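Local coordinates for protein cycloalternan-forming enzyme (Listeria monocytogenes serovar 1/2a, PDB 5F7U) that belongs to glycoside hydrolase family 31, a multidomain carbohydrate-active protein built round a TIM barrel, and binds glycans and magnesium ions, at residues N372-E377 and S381-N386; V398-S403 and G533-G538; Y409-A414 and T437-M442; G441-V446 and T527-D532; S668-E671 and W676-V679. The protein carries 1 engineered substitution. One frame throughout, in Å; residues are numbered along the deposited sequence.

How the contacts relate
All five contacts lie in the TIM-barrel domain, where they follow the loops and helices around strands 367-369, 396-399, 534-536 and 657-660. Contacts 1 and 2 meet at the glycan pocket: Asn372 ND2 lies 2.8 Å from Glu400 OE1, and both contacts touch the glucose of chain F. Contact 1 also holds two of the magnesium ligands, and Glu373 OE2 reaches Ser670 OG of contact 5 at 2.6 Å. Glu377 OE2 approaches Asp438 N of contact 3 at 2.7 Å. Contacts 3 and 4 share Gly441 and Met442 on helix 439-448, their centres about 10 Å apart. Contact 5 stays clear of contact 4, about 12 Å away between nearest atoms.

Contact 1: residues N372-E377 and S381-N386; sequences NEWDRE and SSALSN. With MG (magnesium ion), chain J; GLC (alpha-D-glucopyranose), chain F.
Ser381 is joined to Glu377 by one turn of helix: its N donates to Glu377 O over 2.9 Å, and the bond is nearly straight at 175°. Glu377 is the first residue of helix 377-389, with Arg376 at the N-cap. The Glu377 carboxylate points away from this turn and accepts from the backbone N of Thr437 and of Asp438. Two residues on from Ser381, Ala383 turns its CB toward the indole of Trp374. The methyl lies over one face of the six-membered ring, 4.0 Å from the centroid and displaced toward the rim, with CZ2 the nearest ring atom at 3.7 Å. This CH-pi contact packs the helix that follows the first barrel strand, 367-369, of the TIM barrel against the loop leaving that strand. Trp374 has CG anti to its carbonyl carbon (chi1 -64°), which sends the indole toward the helix, and its NE1 bonds to Glu672. Leu384, the next residue of the helix, packs on Phe397 and on helix 439-448. The loop itself is fastened by a magnesium ion, bound by Glu373 O and Asp375 OD1 at 2.2 Å each, by three waters and by Asp379. Arg376 grips the Asp375 carboxylate side-on, NE to OD1 and NH2 to OD2, both at 2.9 Å. At the loop's start, Asn372 ND2 donates to O5 of the chain F glucose over 3.1 Å.

Contact 2: residues V398-S403 and G533-G538; sequences VLEQWS and GFKTNG. Engineered in segment 533-538: Asn537 (natural residue Asp). With GLC (alpha-D-glucopyranose), chain B; GLC (alpha-D-glucopyranose), chain F.
Lys535 and Glu400 form a salt bridge inside the TIM barrel, at the glycan pocket: Lys535 stands on strand 534-536, the fourth of eight, and Glu400 directly follows strand 396-399, the second. Lys535 carries CG anti to its backbone N (chi1 179°), and every later torsion is extended, giving a straight rod from CB to the amino group. Midway along it, CD meets Val398 CG1 at 3.9 Å, the two side chains crossing at about a right angle. CE then passes Glu400 OE2 at 3.4 Å. At the tip, NZ donates to Glu400 OE2 over 2.7 Å, nearly in line with the C-O bond of that oxygen, and makes a weak, long bond of 3.4 Å to O3 of the chain B glucose. The same lysine makes a cation-pi contact with Trp599. Glu400 divides its two oxygens: OE2 takes the lysine, while OE1 accepts from Asn372 ND2 as well as from the sugar. Asn537, an engineered residue replacing the natural Asp, holds its amide by a bond from Gly538 N to its OD1 in the carbonyl plane. Beside the salt bridge, the chain B glucose O4 donates to Glu400 OE1 over 2.7 Å.

Contact 3: residues Y409-A414 and T437-M442; sequences YIWNNA and TDPKGM
Trp411 and Pro439 are the closest backbone pair, their CA atoms 7.8 Å apart, where Trp411, the first residue of a type II beta turn that ends at Ala414, lies by the start of helix 439-448. The side chains meet by apolar packing. Pro439 CB sits over one face of the indole, 3.7 Å from the centroid of the five-membered ring and 17° off its normal, a CH-pi contact. Its neighbour CG rides over the same ring, 3.8 Å from Trp411 CG. At the far end of the indole, Met442 brings only its terminal methyl: CE lies 3.5 Å from Trp411 CH2. Bends at chi2 (-79°) and chi3 (-68°) fold the methionine chain back so that CE reaches the six-membered ring. The helix start is capped by Asp438, whose OD1 accepts from Gly441 N over 2.9 Å, the donor standing well above the carboxylate plane. Proline in the first turn, just after the N-cap, needs no amide hydrogen there. Trp411 is further enclosed by edge-to-face contacts with Trp402 and Trp436. In the barrel domain, this places the long loop after strand 396-399 against helix 439-448, with helix 523-527 touching Trp411 through Tyr524 and Leu525 and helix 377-389 touching Met442.

Contact 4: residues G441-V446 and T527-D532; sequences GMVDSV and TEVGID
Val443 fills the junction between helix 439-448 and the loop that leads from helix 523-527 into strand 534-536, on the outer layer of the TIM barrel. Its CG1 is anti to the backbone N (chi1 171°) and its CG2 anti to the carbonyl carbon, a staggered arrangement that spreads the two methyls over different partners. CG1 is set against the backbone, 3.4 Å from Val529 O and 3.6 Å from Gly530 O. CG2 instead faces side chains, lying 3.8 Å from Val529 CG1 and 4.3 Å from Ile531 CG2. Val529 adopts the same staggering (chi1 -176°), which points its CG1 at Val443; the two valines cross at about a right angle. Gly530 leaves the helical conformation with positive phi, 81°, turning the chain where it passes closest to Val443, 6.8 Å between CA atoms. Ile453 of strand 452-457 also packs on Val443. No direct hydrogen bond joins the two segments. Within the helix, Ser445 OG donates back to Met442 O, an oxygen that also accepts from Val446 N. One water lies 2.7 Å from Asp444 OD1 and 2.7 Å from Val529 O, bridging the segments.

Contact 5: residues S668-E671 and W676-V679; sequences SPSE and WNAV
Asn677 and Ser670 are linked by a side-chain to backbone hydrogen bond: ND2 of Asn677 donates to Ser670 O over 2.9 Å, at an N-H...O angle of 156°. The acceptor lies close to the plane of the asparagine amide, whereas the donor stands above the carbonyl plane of Ser670, 73° out of it and not on a lone pair. CG of Asn677 is anti to the backbone N (chi1 -161°), extending the amide from the helix to the loop. The same ND2 also donates to Glu672 O, so one amide nitrogen ties down two carbonyls of this loop. These bonds belong to the connection that follows the eighth barrel strand, 657-660, of the TIM barrel and runs into helix 675-682. Van der Waals contact accompanies them: Ser670 CB packs against Asn677 OD1 at 3.6 Å, and Asn677 ND2 comes to 3.8 Å from Glu671 C. Further polar bonds fix the loop from outside this contact. Ser670 OG pairs with Glu373, whose backbone O binds a magnesium ion, and that glutamate also accepts from Glu671 N. Charge pairing falls to Glu671, whose carboxylate forms salt bridges with Arg673 through OE1 and with Arg681 through OE2; Arg681 donates to Ser670 O as well.

Contact 1: residues N372-E377 and S381-N386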
# COMPACT_ATOMS: atom_id res chain seq x y z
N ASN A 372 16.96 -13.21 -9.48
CA ASN A 372 16.81 -14.66 -9.48
C ASN A 372 18.07 -15.36 -10.01
O ASN A 372 18.36 -16.48 -9.59
CB ASN A 372 15.58 -15.10 -10.27
CG ASN A 372 15.27 -16.56 -10.08
OD1 ASN A 372 15.60 -17.40 -10.94
ND2 ASN A 372 14.67 -16.90 -8.93
N GLU A 373 18.80 -14.70 -10.91
CA GLU A 373 20.01 -15.30 -11.50
C GLU A 373 21.20 -15.51 -10.54
O GLU A 373 22.15 -16.23 -10.88
CB GLU A 373 20.47 -14.52 -12.74
CG GLU A 373 21.01 -13.12 -12.46
CD GLU A 373 21.16 -12.31 -13.74
OE1 GLU A 373 20.13 -11.92 -14.35
OE2 GLU A 373 22.33 -12.05 -14.13
N TRP A 374 21.17 -14.86 -9.37
CA TRP A 374 22.21 -15.05 -8.37
C TRP A 374 22.04 -16.43 -7.75
O TRP A 374 21.08 -16.68 -7.01
CB TRP A 374 22.13 -13.95 -7.30
CG TRP A 374 22.39 -12.58 -7.83
CD1 TRP A 374 22.99 -12.23 -9.03
CD2 TRP A 374 22.06 -11.35 -7.18
NE1 TRP A 374 23.04 -10.85 -9.15
CE2 TRP A 374 22.50 -10.29 -8.02
CE3 TRP A 374 21.44 -11.03 -5.96
CZ2 TRP A 374 22.31 -8.94 -7.70
CZ3 TRP A 374 21.27 -9.67 -5.63
CH2 TRP A 374 21.70 -8.66 -6.49
N ASP A 375 22.96 -17.33 -8.08
CA ASP A 375 22.78 -18.73 -7.70
C ASP A 375 24.03 -19.40 -7.19
O ASP A 375 24.09 -20.63 -7.11
CB ASP A 375 22.20 -19.55 -8.89
CG ASP A 375 23.22 -19.77 -10.01
OD1 ASP A 375 24.06 -18.87 -10.28
OD2 ASP A 375 23.16 -20.85 -10.65
N ARG A 376 25.04 -18.60 -6.86
CA ARG A 376 26.30 -19.14 -6.35
C ARG A 376 27.04 -18.06 -5.58
O ARG A 376 26.74 -16.87 -5.72
CB ARG A 376 27.17 -19.69 -7.50
CG ARG A 376 27.51 -18.67 -8.59
CD ARG A 376 27.94 -19.40 -9.87
NE ARG A 376 26.77 -19.87 -10.61
CZ ARG A 376 26.77 -20.88 -11.49
NH1 ARG A 376 27.87 -21.58 -11.74
NH2 ARG A 376 25.64 -21.21 -12.10
N GLU A 377 28.02 -18.48 -4.79
CA GLU A 377 28.81 -17.54 -4.00
C GLU A 377 29.46 -16.44 -4.82
O GLU A 377 29.46 -15.29 -4.40
CB GLU A 377 29.87 -18.31 -3.23
CG GLU A 377 29.29 -18.83 -1.94
CD GLU A 377 30.07 -19.97 -1.31
OE1 GLU A 377 30.98 -20.58 -1.95
OE2 GLU A 377 29.72 -20.29 -0.16
N SER A 381 29.31 -12.43 -4.20
CA SER A 381 30.53 -11.60 -4.13
C SER A 381 30.54 -10.49 -5.18
O SER A 381 30.88 -9.35 -4.86
CB SER A 381 31.79 -12.46 -4.26
OG SER A 381 31.79 -13.37 -3.20
N SER A 382 30.15 -10.84 -6.41
CA SER A 382 30.09 -9.86 -7.50
C SER A 382 29.06 -8.79 -7.23
O SER A 382 29.34 -7.63 -7.49
CB SER A 382 29.82 -10.51 -8.86
OG SER A 382 30.93 -11.32 -9.22
N ALA A 383 27.87 -9.17 -6.73
CA ALA A 383 26.85 -8.18 -6.37
C ALA A 383 27.35 -7.20 -5.32
O ALA A 383 27.13 -5.99 -5.44
CB ALA A 383 25.56 -8.87 -5.90
N LEU A 384 28.03 -7.72 -4.30
CA LEU A 384 28.59 -6.84 -3.25
C LEU A 384 29.70 -5.95 -3.78
O LEU A 384 29.75 -4.75 -3.46
CB LEU A 384 29.09 -7.65 -2.04
CG LEU A 384 28.03 -8.54 -1.35
CD1 LEU A 384 28.69 -9.43 -0.31
CD2 LEU A 384 26.85 -7.74 -0.76
N SER A 385 30.58 -6.53 -4.59
CA SER A 385 31.68 -5.79 -5.21
C SER A 385 31.15 -4.69 -6.14
O SER A 385 31.65 -3.53 -6.11
CB SER A 385 32.57 -6.77 -6.00
OG SER A 385 33.64 -6.05 -6.57
N ASN A 386 30.18 -5.04 -6.98
CA ASN A 386 29.54 -4.05 -7.87
C ASN A 386 28.84 -2.94 -7.12
O ASN A 386 28.92 -1.77 -7.53
CB ASN A 386 28.55 -4.73 -8.84
CG ASN A 386 29.25 -5.52 -9.92
OD1 ASN A 386 30.32 -5.15 -10.38
ND2 ASN A 386 28.64 -6.62 -10.36
MG MG J . 24.02 -17.14 -11.62
C1 GLC F . 11.75 -19.12 -9.49
C2 GLC F . 11.23 -20.38 -10.19
C3 GLC F . 11.07 -21.55 -9.20
C4 GLC F . 12.35 -21.77 -8.40
C5 GLC F . 12.71 -20.45 -7.69
C6 GLC F . 13.93 -20.53 -6.78
O2 GLC F . 9.96 -20.12 -10.78
O3 GLC F . 10.72 -22.74 -9.91
O4 GLC F . 12.12 -22.82 -7.44
O5 GLC F . 12.91 -19.42 -8.69
O6 GLC F . 15.10 -20.70 -7.58
O HOH W 1 24.44 -15.12 -12.70
O HOH W 2 25.95 -17.74 -12.46
O HOH W 3 22.53 -18.28 -12.99

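Contact 2: residues V398-S403 and G533-G538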
# COMPACT_ATOMS: atom_id res chain seq x y z
N VAL A 398 18.55 -10.28 -1.26
CA VAL A 398 17.65 -11.42 -1.36
C VAL A 398 18.34 -12.52 -2.16
O VAL A 398 18.95 -12.22 -3.18
CB VAL A 398 16.31 -11.06 -2.07
CG1 VAL A 398 15.38 -12.28 -2.12
CG2 VAL A 398 15.62 -9.87 -1.39
N LEU A 399 18.24 -13.76 -1.69
CA LEU A 399 18.62 -14.92 -2.51
C LEU A 399 17.41 -15.78 -2.78
O LEU A 399 16.72 -16.19 -1.85
CB LEU A 399 19.71 -15.77 -1.85
CG LEU A 399 21.14 -15.24 -1.95
CD1 LEU A 399 22.03 -16.23 -1.21
CD2 LEU A 399 21.56 -15.13 -3.41
N GLU A 400 17.18 -16.07 -4.06
CA GLU A 400 16.11 -16.95 -4.46
C GLU A 400 16.63 -18.30 -4.87
O GLU A 400 16.15 -19.34 -4.36
CB GLU A 400 15.29 -16.33 -5.60
CG GLU A 400 14.57 -15.07 -5.17
CD GLU A 400 13.48 -14.64 -6.12
OE1 GLU A 400 13.58 -14.93 -7.34
OE2 GLU A 400 12.51 -14.01 -5.63
N GLN A 401 17.61 -18.30 -5.77
CA GLN A 401 18.14 -19.52 -6.35
C GLN A 401 19.29 -20.07 -5.47
O GLN A 401 20.44 -20.22 -5.91
CB GLN A 401 18.55 -19.26 -7.80
CG GLN A 401 18.59 -20.51 -8.64
CD GLN A 401 18.95 -20.31 -10.10
OE1 GLN A 401 19.22 -21.30 -10.77
NE2 GLN A 401 19.01 -19.07 -10.58
N TRP A 402 18.94 -20.37 -4.22
CA TRP A 402 19.93 -20.70 -3.19
C TRP A 402 19.92 -22.17 -2.80
O TRP A 402 20.92 -22.68 -2.28
CB TRP A 402 19.70 -19.82 -1.94
CG TRP A 402 18.46 -20.19 -1.13
CD1 TRP A 402 17.20 -19.66 -1.28
CD2 TRP A 402 18.38 -21.12 -0.04
NE1 TRP A 402 16.34 -20.22 -0.36
CE2 TRP A 402 17.03 -21.13 0.40
CE3 TRP A 402 19.31 -21.98 0.60
CZ2 TRP A 402 16.59 -21.94 1.46
CZ3 TRP A 402 18.87 -22.79 1.65
CH2 TRP A 402 17.52 -22.76 2.08
N SER A 403 18.79 -22.84 -2.99
CA SER A 403 18.58 -24.14 -2.37
C SER A 403 18.77 -25.30 -3.34
O SER A 403 19.02 -25.11 -4.53
CB SER A 403 17.18 -24.20 -1.72
OG SER A 403 16.19 -24.49 -2.68
N GLY A 533 15.89 -13.22 7.60
CA GLY A 533 14.47 -13.36 7.33
C GLY A 533 14.22 -14.17 6.08
O GLY A 533 15.14 -14.76 5.52
N PHE A 534 12.97 -14.18 5.66
CA PHE A 534 12.55 -14.99 4.52
C PHE A 534 11.71 -14.20 3.55
O PHE A 534 10.89 -13.35 3.95
CB PHE A 534 11.70 -16.16 5.01
CG PHE A 534 12.42 -17.11 5.93
CD1 PHE A 534 13.32 -18.03 5.42
CD2 PHE A 534 12.21 -17.06 7.32
CE1 PHE A 534 13.99 -18.93 6.27
CE2 PHE A 534 12.89 -17.93 8.18
CZ PHE A 534 13.77 -18.88 7.65
N LYS A 535 11.91 -14.51 2.27
CA LYS A 535 10.98 -14.05 1.23
C LYS A 535 9.97 -15.16 1.01
O LYS A 535 10.21 -16.11 0.26
CB LYS A 535 11.72 -13.67 -0.07
CG LYS A 535 10.76 -13.21 -1.21
CD LYS A 535 11.56 -12.75 -2.44
CE LYS A 535 10.59 -12.22 -3.50
NZ LYS A 535 11.30 -11.75 -4.74
N THR A 536 8.85 -15.03 1.71
CA THR A 536 7.80 -16.05 1.71
C THR A 536 6.84 -15.81 0.56
O THR A 536 5.93 -14.99 0.64
CB THR A 536 7.08 -16.10 3.07
OG1 THR A 536 7.01 -14.78 3.61
CG2 THR A 536 7.86 -16.98 4.03
N ASN A 537 7.12 -16.49 -0.54
CA ASN A 537 6.35 -16.37 -1.77
C ASN A 537 5.20 -17.36 -1.80
O ASN A 537 5.16 -18.31 -1.03
CB ASN A 537 7.27 -16.72 -2.94
CG ASN A 537 7.00 -15.85 -4.15
OD1 ASN A 537 5.86 -15.54 -4.50
ND2 ASN A 537 8.08 -15.41 -4.77
N GLY A 538 4.28 -17.14 -2.73
CA GLY A 538 3.13 -18.03 -2.90
C GLY A 538 2.11 -17.90 -1.78
O GLY A 538 2.03 -16.88 -1.09
C1 GLC B . 7.64 -15.95 -8.02
C2 GLC B . 7.92 -14.54 -7.47
C3 GLC B . 9.17 -13.88 -8.10
C4 GLC B . 10.38 -14.83 -7.99
C5 GLC B . 10.01 -16.26 -8.38
C6 GLC B . 11.12 -17.27 -8.13
O2 GLC B . 6.74 -13.73 -7.54
O3 GLC B . 9.49 -12.64 -7.46
O4 GLC B . 11.45 -14.36 -8.83
O5 GLC B . 8.81 -16.75 -7.75
O6 GLC B . 10.68 -18.50 -8.73
C1 GLC F . 11.75 -19.12 -9.49
C2 GLC F . 11.23 -20.38 -10.19
C3 GLC F . 11.07 -21.55 -9.20
C4 GLC F . 12.35 -21.77 -8.40
C5 GLC F . 12.71 -20.45 -7.69
C6 GLC F . 13.93 -20.53 -6.78
O2 GLC F . 9.96 -20.12 -10.78
O3 GLC F . 10.72 -22.74 -9.91
O4 GLC F . 12.12 -22.82 -7.44
O5 GLC F . 12.91 -19.42 -8.69
O6 GLC F . 15.10 -20.70 -7.58

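Contact 3: residues Y409-A414 and T437-M442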
# COMPACT_ATOMS: atom_id res chain seq x y z
N TYR A 409 15.09 -26.20 2.12
CA TYR A 409 15.76 -25.79 3.34
C TYR A 409 17.24 -26.19 3.39
O TYR A 409 17.91 -25.93 4.39
CB TYR A 409 14.98 -26.21 4.60
CG TYR A 409 14.84 -27.70 4.80
CD1 TYR A 409 15.87 -28.44 5.36
CD2 TYR A 409 13.65 -28.36 4.45
CE1 TYR A 409 15.75 -29.81 5.53
CE2 TYR A 409 13.51 -29.74 4.63
CZ TYR A 409 14.57 -30.45 5.18
OH TYR A 409 14.46 -31.81 5.39
N ILE A 410 17.73 -26.77 2.30
CA ILE A 410 19.12 -27.22 2.18
C ILE A 410 19.76 -26.45 1.03
O ILE A 410 19.14 -26.28 -0.03
CB ILE A 410 19.20 -28.75 1.93
CG1 ILE A 410 18.58 -29.50 3.12
CG2 ILE A 410 20.65 -29.22 1.67
CD1 ILE A 410 18.40 -31.00 2.89
N TRP A 411 20.98 -25.96 1.26
CA TRP A 411 21.77 -25.24 0.26
C TRP A 411 22.04 -26.10 -0.96
O TRP A 411 22.33 -27.31 -0.84
CB TRP A 411 23.09 -24.73 0.87
CG TRP A 411 22.81 -23.62 1.80
CD1 TRP A 411 22.49 -23.71 3.13
CD2 TRP A 411 22.74 -22.22 1.46
NE1 TRP A 411 22.25 -22.44 3.65
CE2 TRP A 411 22.39 -21.52 2.64
CE3 TRP A 411 22.95 -21.49 0.26
CZ2 TRP A 411 22.23 -20.12 2.67
CZ3 TRP A 411 22.80 -20.09 0.30
CH2 TRP A 411 22.45 -19.44 1.51
N ASN A 412 21.99 -25.48 -2.13
CA ASN A 412 22.31 -26.18 -3.37
C ASN A 412 23.70 -26.84 -3.30
O ASN A 412 24.65 -26.26 -2.76
CB ASN A 412 22.24 -25.24 -4.57
CG ASN A 412 21.92 -25.96 -5.85
OD1 ASN A 412 21.67 -27.18 -5.84
ND2 ASN A 412 21.89 -25.22 -6.97
N ASN A 413 23.78 -28.07 -3.82
CA ASN A 413 25.02 -28.86 -3.89
C ASN A 413 25.53 -29.40 -2.54
O ASN A 413 26.56 -30.10 -2.51
CB ASN A 413 26.19 -28.11 -4.58
CG ASN A 413 25.87 -27.58 -5.98
OD1 ASN A 413 26.49 -26.62 -6.41
ND2 ASN A 413 24.93 -28.21 -6.69
N ALA A 414 24.82 -29.12 -1.44
CA ALA A 414 25.24 -29.64 -0.12
C ALA A 414 25.00 -31.15 -0.05
O ALA A 414 23.97 -31.64 -0.53
CB ALA A 414 24.50 -28.94 1.02
N THR A 437 30.13 -23.15 -1.11
CA THR A 437 31.11 -23.90 -0.32
C THR A 437 31.13 -23.46 1.16
O THR A 437 31.64 -24.20 2.01
CB THR A 437 32.54 -23.77 -0.88
OG1 THR A 437 32.95 -22.40 -0.81
CG2 THR A 437 32.64 -24.30 -2.29
N ASP A 438 30.61 -22.26 1.46
CA ASP A 438 30.61 -21.76 2.83
C ASP A 438 29.45 -20.77 3.04
O ASP A 438 29.68 -19.56 3.03
CB ASP A 438 31.97 -21.11 3.15
CG ASP A 438 32.05 -20.48 4.55
OD1 ASP A 438 31.21 -20.78 5.44
OD2 ASP A 438 32.99 -19.68 4.75
N PRO A 439 28.20 -21.27 3.21
CA PRO A 439 27.06 -20.35 3.35
C PRO A 439 27.19 -19.37 4.53
O PRO A 439 26.84 -18.18 4.41
CB PRO A 439 25.85 -21.29 3.53
CG PRO A 439 26.27 -22.57 2.90
CD PRO A 439 27.75 -22.68 3.19
N LYS A 440 27.72 -19.86 5.64
CA LYS A 440 27.97 -19.01 6.82
C LYS A 440 28.90 -17.85 6.45
O LYS A 440 28.59 -16.70 6.75
CB LYS A 440 28.62 -19.87 7.92
CG LYS A 440 28.37 -19.39 9.33
CD LYS A 440 28.75 -20.47 10.34
CE LYS A 440 30.22 -20.43 10.71
NZ LYS A 440 30.50 -21.27 11.91
N GLY A 441 30.01 -18.14 5.79
CA GLY A 441 30.95 -17.09 5.37
C GLY A 441 30.36 -16.14 4.35
O GLY A 441 30.64 -14.96 4.36
N MET A 442 29.51 -16.68 3.47
CA MET A 442 28.83 -15.86 2.47
C MET A 442 27.93 -14.85 3.18
O MET A 442 27.95 -13.65 2.84
CB MET A 442 28.05 -16.77 1.49
CG MET A 442 27.26 -16.05 0.38
SD MET A 442 25.68 -15.36 0.91
CE MET A 442 24.77 -16.87 1.25

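Contact 4: residues G441-V446 and T527-D532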
# COMPACT_ATOMS: atom_id res chain seq x y z
N GLY A 441 30.01 -18.14 5.79
CA GLY A 441 30.95 -17.09 5.37
C GLY A 441 30.36 -16.14 4.35
O GLY A 441 30.64 -14.96 4.36
N MET A 442 29.51 -16.68 3.47
CA MET A 442 28.83 -15.86 2.47
C MET A 442 27.93 -14.85 3.18
O MET A 442 27.95 -13.65 2.84
CB MET A 442 28.05 -16.77 1.49
CG MET A 442 27.26 -16.05 0.38
SD MET A 442 25.68 -15.36 0.91
CE MET A 442 24.77 -16.87 1.25
N VAL A 443 27.13 -15.32 4.15
CA VAL A 443 26.22 -14.43 4.89
C VAL A 443 27.02 -13.36 5.67
O VAL A 443 26.67 -12.17 5.67
CB VAL A 443 25.25 -15.23 5.79
CG1 VAL A 443 24.46 -14.31 6.73
CG2 VAL A 443 24.27 -16.04 4.92
N ASP A 444 28.14 -13.78 6.27
CA ASP A 444 29.01 -12.86 6.99
C ASP A 444 29.51 -11.74 6.09
O ASP A 444 29.58 -10.58 6.52
CB ASP A 444 30.20 -13.60 7.63
CG ASP A 444 29.80 -14.47 8.79
OD1 ASP A 444 28.77 -14.23 9.42
OD2 ASP A 444 30.55 -15.40 9.11
N SER A 445 29.83 -12.08 4.84
CA SER A 445 30.32 -11.07 3.90
C SER A 445 29.21 -10.10 3.48
O SER A 445 29.48 -8.93 3.25
CB SER A 445 31.00 -11.72 2.69
OG SER A 445 30.03 -12.25 1.79
N VAL A 446 27.96 -10.58 3.43
CA VAL A 446 26.81 -9.68 3.18
C VAL A 446 26.67 -8.69 4.36
O VAL A 446 26.50 -7.49 4.15
CB VAL A 446 25.48 -10.44 2.94
CG1 VAL A 446 24.28 -9.49 2.83
CG2 VAL A 446 25.58 -11.30 1.68
N THR A 527 19.93 -19.68 13.26
CA THR A 527 20.80 -19.75 14.43
C THR A 527 22.28 -19.83 14.05
O THR A 527 23.13 -19.23 14.73
CB THR A 527 20.41 -20.93 15.35
OG1 THR A 527 20.47 -22.14 14.61
CG2 THR A 527 18.99 -20.76 15.87
N GLU A 528 22.60 -20.55 12.96
CA GLU A 528 23.99 -20.83 12.59
C GLU A 528 24.44 -20.13 11.30
O GLU A 528 25.54 -19.58 11.24
CB GLU A 528 24.21 -22.35 12.47
CG GLU A 528 23.81 -23.10 13.73
CD GLU A 528 24.02 -24.59 13.62
OE1 GLU A 528 25.05 -25.05 14.15
OE2 GLU A 528 23.16 -25.29 13.03
N VAL A 529 23.61 -20.17 10.26
CA VAL A 529 23.94 -19.49 9.00
C VAL A 529 23.79 -17.98 9.17
O VAL A 529 24.50 -17.20 8.53
CB VAL A 529 23.12 -20.03 7.79
CG1 VAL A 529 23.58 -19.38 6.50
CG2 VAL A 529 23.26 -21.54 7.67
N GLY A 530 22.87 -17.57 10.06
CA GLY A 530 22.69 -16.17 10.44
C GLY A 530 21.88 -15.29 9.50
O GLY A 530 22.11 -14.08 9.43
N ILE A 531 20.91 -15.88 8.80
CA ILE A 531 20.07 -15.07 7.89
C ILE A 531 19.16 -14.08 8.64
O ILE A 531 18.94 -14.21 9.87
CB ILE A 531 19.28 -15.94 6.88
CG1 ILE A 531 18.14 -16.69 7.58
CG2 ILE A 531 20.23 -16.84 6.11
CD1 ILE A 531 17.12 -17.33 6.63
N ASP A 532 18.60 -13.14 7.89
CA ASP A 532 17.84 -12.03 8.44
C ASP A 532 16.38 -12.06 8.03
O ASP A 532 15.69 -11.04 8.12
CB ASP A 532 18.52 -10.72 8.01
CG ASP A 532 19.97 -10.67 8.45
OD1 ASP A 532 20.18 -10.53 9.65
OD2 ASP A 532 20.87 -10.86 7.61
O HOH W 4 26.85 -16.03 9.01

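Contact 5: residues S668-E671 and W676-V679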
# COMPACT_ATOMS: atom_id res chain seq x y z
N SER A 668 21.65 -14.61 -20.53
CA SER A 668 22.84 -14.02 -21.10
C SER A 668 22.35 -13.07 -22.20
O SER A 668 21.72 -13.54 -23.16
CB SER A 668 23.76 -15.13 -21.65
OG SER A 668 25.04 -14.62 -21.95
N PRO A 669 22.54 -11.76 -22.06
CA PRO A 669 23.23 -11.11 -20.93
C PRO A 669 22.40 -11.03 -19.65
O PRO A 669 21.21 -11.39 -19.65
CB PRO A 669 23.48 -9.69 -21.46
CG PRO A 669 22.35 -9.46 -22.42
CD PRO A 669 22.11 -10.78 -23.09
N SER A 670 23.03 -10.56 -18.58
CA SER A 670 22.37 -10.44 -17.29
C SER A 670 21.06 -9.66 -17.37
O SER A 670 20.99 -8.63 -18.06
CB SER A 670 23.27 -9.71 -16.30
OG SER A 670 22.63 -9.62 -15.02
N GLU A 671 20.07 -10.12 -16.62
CA GLU A 671 18.80 -9.41 -16.49
C GLU A 671 18.68 -8.59 -15.21
O GLU A 671 17.61 -8.04 -14.95
CB GLU A 671 17.63 -10.41 -16.59
CG GLU A 671 17.41 -10.99 -17.98
CD GLU A 671 16.94 -9.99 -19.03
OE1 GLU A 671 16.41 -8.91 -18.70
OE2 GLU A 671 17.10 -10.27 -20.22
N TRP A 676 24.11 -0.69 -12.18
CA TRP A 676 25.28 -1.01 -13.00
C TRP A 676 24.90 -1.88 -14.22
O TRP A 676 25.39 -1.64 -15.34
CB TRP A 676 26.44 -1.60 -12.15
CG TRP A 676 26.07 -2.84 -11.37
CD1 TRP A 676 26.14 -4.12 -11.81
CD2 TRP A 676 25.57 -2.91 -10.02
NE1 TRP A 676 25.69 -4.99 -10.84
CE2 TRP A 676 25.32 -4.28 -9.73
CE3 TRP A 676 25.27 -1.95 -9.04
CZ2 TRP A 676 24.84 -4.72 -8.49
CZ3 TRP A 676 24.76 -2.38 -7.80
CH2 TRP A 676 24.54 -3.76 -7.54
N ASN A 677 24.03 -2.87 -14.03
CA ASN A 677 23.55 -3.63 -15.18
C ASN A 677 22.67 -2.84 -16.12
O ASN A 677 22.68 -3.09 -17.33
CB ASN A 677 22.85 -4.94 -14.79
CG ASN A 677 22.77 -5.91 -15.95
OD1 ASN A 677 23.79 -6.19 -16.59
ND2 ASN A 677 21.57 -6.37 -16.28
N ALA A 678 21.91 -1.89 -15.57
CA ALA A 678 21.06 -1.03 -16.41
C ALA A 678 21.93 -0.19 -17.35
O ALA A 678 21.63 -0.07 -18.54
CB ALA A 678 20.12 -0.18 -15.55
N VAL A 679 23.03 0.36 -16.82
CA VAL A 679 24.04 1.05 -17.63
C VAL A 679 24.55 0.10 -18.74
O VAL A 679 24.59 0.48 -19.92
CB VAL A 679 25.21 1.60 -16.75
CG1 VAL A 679 26.40 2.05 -17.61
CG2 VAL A 679 24.72 2.77 -15.91